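Local coordinates for methyltransferase (Streptococcus mutans, PDB 2B78), which probably transfers methyl groups from S-adenosylmethionine, perhaps to RNA, although its substrate has not been established, at residues Phe196-Gln201 against Asn376-Phe381. Sequence-based numbering, arbitrary orientation.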
loop_
_atom_site.group_PDB
_atom_site.type_symbol
_atom_site.label_atom_id
_atom_site.label_comp_id
_atom_site.label_asym_id
_atom_site.label_seq_id
_atom_site.Cartn_x
_atom_site.Cartn_y
_atom_site.Cartn_z
ATOM N N PHE A 196 -5.804 -4.352 1.195
ATOM C CA PHE A 196 -4.498 -3.733 1.011
ATOM C C PHE A 196 -3.536 -4.659 1.721
ATOM O O PHE A 196 -3.485 -4.710 2.951
ATOM C CB PHE A 196 -4.470 -2.323 1.602
ATOM C CG PHE A 196 -5.063 -1.287 0.684
ATOM C CD1 PHE A 196 -4.300 -0.733 -0.343
ATOM C CD2 PHE A 196 -6.399 -0.931 0.794
ATOM C CE1 PHE A 196 -4.864 0.158 -1.256
ATOM C CE2 PHE A 196 -6.977 -0.041 -0.114
ATOM C CZ PHE A 196 -6.204 0.503 -1.142
ATOM N N LEU A 197 -2.789 -5.414 0.928
ATOM C CA LEU A 197 -1.857 -6.393 1.456
ATOM C C LEU A 197 -0.773 -5.820 2.348
ATOM O O LEU A 197 -0.272 -6.520 3.230
ATOM C CB LEU A 197 -1.215 -7.181 0.300
ATOM C CG LEU A 197 -2.178 -7.980 -0.599
ATOM C CD1 LEU A 197 -1.387 -8.675 -1.698
ATOM C CD2 LEU A 197 -2.935 -9.012 0.221
ATOM N N ASP A 198 -0.401 -4.561 2.134
ATOM C CA ASP A 198 0.649 -3.974 2.959
ATOM C C ASP A 198 0.295 -3.857 4.442
ATOM O O ASP A 198 1.176 -3.681 5.274
ATOM C CB ASP A 198 1.092 -2.605 2.408
ATOM C CG ASP A 198 -0.069 -1.656 2.159
ATOM O OD1 ASP A 198 -0.973 -1.565 3.007
ATOM O OD2 ASP A 198 -0.061 -0.985 1.100
ATOM N N GLN A 199 -0.981 -3.974 4.789
ATOM C CA GLN A 199 -1.374 -3.885 6.201
ATOM C C GLN A 199 -1.486 -5.248 6.891
ATOM O O GLN A 199 -2.076 -5.370 7.981
ATOM C CB GLN A 199 -2.698 -3.129 6.312
ATOM C CG GLN A 199 -2.627 -1.771 5.641
ATOM C CD GLN A 199 -3.923 -1.000 5.696
ATOM O OE1 GLN A 199 -4.963 -1.471 5.225
ATOM N NE2 GLN A 199 -3.869 0.208 6.265
ATOM N N ARG A 200 -0.898 -6.262 6.265
ATOM C CA ARG A 200 -0.945 -7.631 6.784
ATOM C C ARG A 200 -0.477 -7.803 8.218
ATOM O O ARG A 200 -1.065 -8.561 8.980
ATOM C CB ARG A 200 -0.112 -8.560 5.902
ATOM C CG ARG A 200 -0.008 -9.987 6.446
ATOM C CD ARG A 200 0.699 -10.909 5.461
ATOM N NE ARG A 200 2.099 -10.543 5.302
ATOM C CZ ARG A 200 2.607 -9.860 4.278
ATOM N NH1 ARG A 200 1.839 -9.451 3.283
ATOM N NH2 ARG A 200 3.900 -9.581 4.266
ATOM N N GLN A 201 0.596 -7.120 8.588
ATOM C CA GLN A 201 1.114 -7.286 9.936
ATOM C C GLN A 201 0.259 -6.559 10.970
ATOM O O GLN A 201 0.269 -6.915 12.141
ATOM C CB GLN A 201 2.586 -6.852 9.977
ATOM C CG GLN A 201 3.404 -7.592 8.900
ATOM C CD GLN A 201 4.894 -7.347 8.978
ATOM O OE1 GLN A 201 5.355 -6.408 9.628
ATOM N NE2 GLN A 201 5.661 -8.185 8.291
ATOM N N ASN A 376 9.128 4.022 1.962
ATOM C CA ASN A 376 8.340 3.313 2.962
ATOM C C ASN A 376 7.119 4.169 3.303
ATOM O O ASN A 376 7.074 4.833 4.348
ATOM C CB ASN A 376 9.189 3.061 4.214
ATOM C CG ASN A 376 8.668 1.908 5.025
ATOM O OD1 ASN A 376 7.511 1.532 4.869
ATOM N ND2 ASN A 376 9.506 1.337 5.899
ATOM N N TYR A 377 6.113 4.117 2.434
ATOM C CA TYR A 377 4.914 4.932 2.572
ATOM C C TYR A 377 3.901 4.605 3.665
ATOM O O TYR A 377 3.175 5.491 4.118
ATOM C CB TYR A 377 4.195 4.997 1.223
ATOM C CG TYR A 377 3.704 3.661 0.701
ATOM C CD1 TYR A 377 2.513 3.111 1.162
ATOM C CD2 TYR A 377 4.422 2.956 -0.273
ATOM C CE1 TYR A 377 2.041 1.905 0.673
ATOM C CE2 TYR A 377 3.952 1.735 -0.770
ATOM C CZ TYR A 377 2.761 1.223 -0.292
ATOM O OH TYR A 377 2.267 0.031 -0.781
ATOM N N LEU A 378 3.835 3.349 4.088
ATOM C CA LEU A 378 2.879 2.985 5.121
ATOM C C LEU A 378 3.399 3.416 6.485
ATOM O O LEU A 378 4.566 3.214 6.809
ATOM C CB LEU A 378 2.633 1.473 5.107
ATOM C CG LEU A 378 1.663 0.870 6.125
ATOM C CD1 LEU A 378 0.260 1.433 5.915
ATOM C CD2 LEU A 378 1.636 -0.634 5.958
ATOM N N LYS A 379 2.525 4.035 7.270
ATOM C CA LYS A 379 2.877 4.478 8.613
ATOM C C LYS A 379 1.685 4.170 9.501
ATOM O O LYS A 379 0.586 4.670 9.264
ATOM C CB LYS A 379 3.163 5.979 8.624
ATOM C CG LYS A 379 4.424 6.369 7.876
ATOM C CD LYS A 379 4.485 7.853 7.616
ATOM C CE LYS A 379 3.732 8.210 6.347
ATOM N NZ LYS A 379 4.427 7.653 5.153
ATOM N N VAL A 380 1.887 3.326 10.506
ATOM C CA VAL A 380 0.798 2.981 11.408
ATOM C C VAL A 380 1.275 3.141 12.835
ATOM O O VAL A 380 2.212 2.460 13.270
ATOM C CB VAL A 380 0.307 1.530 11.186
ATOM C CG1 VAL A 380 -0.930 1.260 12.034
ATOM C CG2 VAL A 380 -0.010 1.313 9.706
ATOM N N PHE A 381 0.633 4.058 13.553
ATOM C CA PHE A 381 0.971 4.336 14.942
ATOM C C PHE A 381 -0.075 3.769 15.882
ATOM O O PHE A 381 -1.271 3.991 15.692
ATOM C CB PHE A 381 1.055 5.845 15.174
ATOM C CG PHE A 381 2.378 6.450 14.810
ATOM C CD1 PHE A 381 3.529 6.100 15.506
ATOM C CD2 PHE A 381 2.464 7.399 13.796
ATOM C CE1 PHE A 381 4.757 6.694 15.202
ATOM C CE2 PHE A 381 3.685 8.002 13.479
ATOM C CZ PHE A 381 4.837 7.647 14.190
#
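D198 sends its carboxylate to the hydroxyl end of Y377, with D198 OD2 3.2 Å from Y377 OH. That separation suits a hydrogen bond, but the phenol could instead give its proton to a second acceptor nearby, so the bond is possible rather than certain. D198 OD2 lies at the edge of the phenol, in the ring plane, and is also 3.6 Å from Y377 CE1; carboxylate and ring planes are turned 77° apart. On the aspartate, CG is flanked by the backbone N and C (chi1 51°), which brings the carboxylate toward 376-381, with OD2 at the phenol and D198 OD1 on the leucine side, 4.0 Å from L378 CD2. L378 packs obliquely on the same residue: with CG anti to the backbone N, its CD2 methyl comes to 3.2 Å from D198 O, a close approach of methyl to carbonyl oxygen. The contact joins two parts of the Rossmann-like methyltransferase domain: the turn leading into helix 200-210, with Q199 at the N-cap position, and the entry to strand 379-384, which runs antiparallel between strands 325-331 and 355-360. Q199 adds a looser touch, its NE2 4.3 Å from L378 CD1, while that amide nitrogen hydrogen-bonds to D292 OD2. K379 NZ binds Y377 O at 2.7 Å, approaching from 49° out of the carbonyl plane and tying the lysine back to the loop that carries the phenol.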